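Local coordinates for putative GAF sensor protein (Burkholderia vietnamiensis, PDB 5HL6) that probably reduces free L-methionine (R)-S-oxide through a GAF-fold domain, at residues G94-T99 with E124-L129. Sequence-based numbering, arbitrary orientation.
Sequences GTAAQT and EIVVPL
Ala-96 meets Val-126 and Pro-128 where helix 91-99 lies against strand 123-130, a compact example of how a small side chain lets a helix come close to a strand of a GAF-domain sheet. Along the helix, Thr-95 is bound to its own helix, its OG1 hydrogen-bonded to Gly-91 O, one turn back.

Ala-96 follows and carries the contact, its CB bond directed at the strand. The methyl lies 3.4 Å from Val-126 CG1, tighter than usual for two carbons, and 3.9 Å from Val-126 CB, so it bears on one branch of the valine rather than on the fork between both. That branch is presented because CG1 stands anti to the valine's backbone N (chi1 -176°). Val-126 also touches Val-92 and Cys-93, so a preceding turn of the helix rests on the same side chain. The carbonyl end of Ala-96 reaches farther along the strand, with its O 3.9 Å from Pro-128 CB, while Thr-102 touches the proline as well.

Ala-97 points its methyl away from the strand, to Leu-88. At Thr-99 the hydroxyl OG1 hydrogen-bonds to Thr-95 O at 2.7 Å, above the carbonyl plane; the same oxygen accepts Thr-99 N at 2.9 Å, and OG1 also bonds to Gln-101 N, tying the helix end to the following loop.

Ile-125, Val-127 and Leu-129 pack on helix 152-176, so alternate strand residues serve helices on the two sheet faces. With the threonine hydroxyls bonded within the helix and at its exit, no hydrogen bond joins 94-99 to 124-129; the fit rests on shape and burial, through the apolar Ala-96 to Val-126 pair and the looser approach to Pro-128.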
loop_
_atom_site.group_PDB
_atom_site.type_symbol
_atom_site.label_atom_id
_atom_site.label_comp_id
_atom_site.label_asym_id
_atom_site.label_seq_id
_atom_site.Cartn_x
_atom_site.Cartn_y
_atom_site.Cartn_z
ATOM N N GLY B 94 -18.586 -1.785 -6.008
ATOM C CA GLY B 94 -19.779 -1.970 -5.199
ATOM C C GLY B 94 -20.682 -3.050 -5.756
ATOM O O GLY B 94 -21.314 -3.793 -4.994
ATOM N N THR B 95 -20.738 -3.162 -7.083
ATOM C CA THR B 95 -21.482 -4.248 -7.710
ATOM C C THR B 95 -20.868 -5.593 -7.351
ATOM O O THR B 95 -21.583 -6.535 -6.991
ATOM C CB THR B 95 -21.512 -4.064 -9.226
ATOM O OG1 THR B 95 -22.258 -2.881 -9.561
ATOM C CG2 THR B 95 -22.147 -5.280 -9.898
ATOM N N ALA B 96 -19.541 -5.696 -7.417
ATOM C CA ALA B 96 -18.889 -6.943 -7.015
ATOM C C ALA B 96 -19.217 -7.300 -5.572
ATOM O O ALA B 96 -19.540 -8.452 -5.266
ATOM C CB ALA B 96 -17.380 -6.837 -7.194
ATOM N N ALA B 97 -19.138 -6.319 -4.667
ATOM C CA ALA B 97 -19.373 -6.607 -3.256
ATOM C C ALA B 97 -20.810 -7.041 -3.008
ATOM O O ALA B 97 -21.057 -7.949 -2.205
ATOM C CB ALA B 97 -19.023 -5.390 -2.399
ATOM N N GLN B 98 -21.770 -6.429 -3.704
ATOM C CA GLN B 98 -23.170 -6.730 -3.438
ATOM C C GLN B 98 -23.599 -8.038 -4.094
ATOM O O GLN B 98 -24.276 -8.861 -3.466
ATOM C CB GLN B 98 -24.058 -5.579 -3.915
ATOM C CG GLN B 98 -25.543 -5.901 -3.816
ATOM C CD GLN B 98 -26.415 -4.670 -3.857
ATOM O OE1 GLN B 98 -26.617 -4.065 -4.915
ATOM N NE2 GLN B 98 -26.948 -4.291 -2.698
ATOM N N THR B 99 -23.243 -8.233 -5.368
ATOM C CA THR B 99 -23.611 -9.464 -6.068
ATOM C C THR B 99 -22.775 -10.656 -5.606
ATOM O O THR B 99 -23.158 -11.806 -5.863
ATOM C CB THR B 99 -23.449 -9.287 -7.583
ATOM O OG1 THR B 99 -22.067 -9.065 -7.892
ATOM C CG2 THR B 99 -24.272 -8.092 -8.099
ATOM N N GLU B 124 -10.772 -3.563 -16.075
ATOM C CA GLU B 124 -10.796 -3.725 -14.632
ATOM C C GLU B 124 -11.317 -5.114 -14.308
ATOM O O GLU B 124 -12.148 -5.664 -15.036
ATOM C CB GLU B 124 -11.672 -2.637 -13.992
ATOM C CG GLU B 124 -11.896 -2.769 -12.489
ATOM C CD GLU B 124 -12.663 -1.590 -11.914
ATOM O OE1 GLU B 124 -12.598 -1.367 -10.685
ATOM O OE2 GLU B 124 -13.341 -0.890 -12.694
ATOM N N ILE B 125 -10.808 -5.675 -13.219
ATOM C CA ILE B 125 -11.321 -6.918 -12.660
ATOM C C ILE B 125 -11.477 -6.710 -11.158
ATOM O O ILE B 125 -10.576 -6.159 -10.504
ATOM C CB ILE B 125 -10.401 -8.113 -12.978
ATOM C CG1 ILE B 125 -10.946 -9.390 -12.353
ATOM C CG2 ILE B 125 -8.971 -7.868 -12.467
ATOM C CD1 ILE B 125 -10.205 -10.618 -12.789
ATOM N N VAL B 126 -12.637 -7.100 -10.623
ATOM C CA VAL B 126 -12.920 -6.999 -9.193
ATOM C C VAL B 126 -13.359 -8.362 -8.680
ATOM O O VAL B 126 -14.348 -8.918 -9.171
ATOM C CB VAL B 126 -13.998 -5.951 -8.873
ATOM C CG1 VAL B 126 -14.149 -5.863 -7.367
ATOM C CG2 VAL B 126 -13.623 -4.595 -9.455
ATOM N N VAL B 127 -12.653 -8.875 -7.677
ATOM C CA VAL B 127 -12.900 -10.198 -7.106
ATOM C C VAL B 127 -13.462 -10.005 -5.702
ATOM O O VAL B 127 -12.775 -9.445 -4.841
ATOM C CB VAL B 127 -11.617 -11.044 -7.071
ATOM C CG1 VAL B 127 -11.884 -12.422 -6.428
ATOM C CG2 VAL B 127 -11.047 -11.209 -8.469
ATOM N N PRO B 128 -14.680 -10.459 -5.416
ATOM C CA PRO B 128 -15.186 -10.370 -4.042
ATOM C C PRO B 128 -14.431 -11.314 -3.118
ATOM O O PRO B 128 -13.983 -12.389 -3.524
ATOM C CB PRO B 128 -16.657 -10.776 -4.179
ATOM C CG PRO B 128 -16.679 -11.661 -5.389
ATOM C CD PRO B 128 -15.655 -11.083 -6.328
ATOM N N LEU B 129 -14.282 -10.890 -1.864
ATOM C CA LEU B 129 -13.572 -11.637 -0.830
ATOM C C LEU B 129 -14.577 -12.018 0.238
ATOM O O LEU B 129 -15.192 -11.140 0.852
ATOM C CB LEU B 129 -12.438 -10.802 -0.223
ATOM C CG LEU B 129 -11.437 -10.246 -1.234
ATOM C CD1 LEU B 129 -10.543 -9.157 -0.585
ATOM C CD2 LEU B 129 -10.601 -11.376 -1.836
#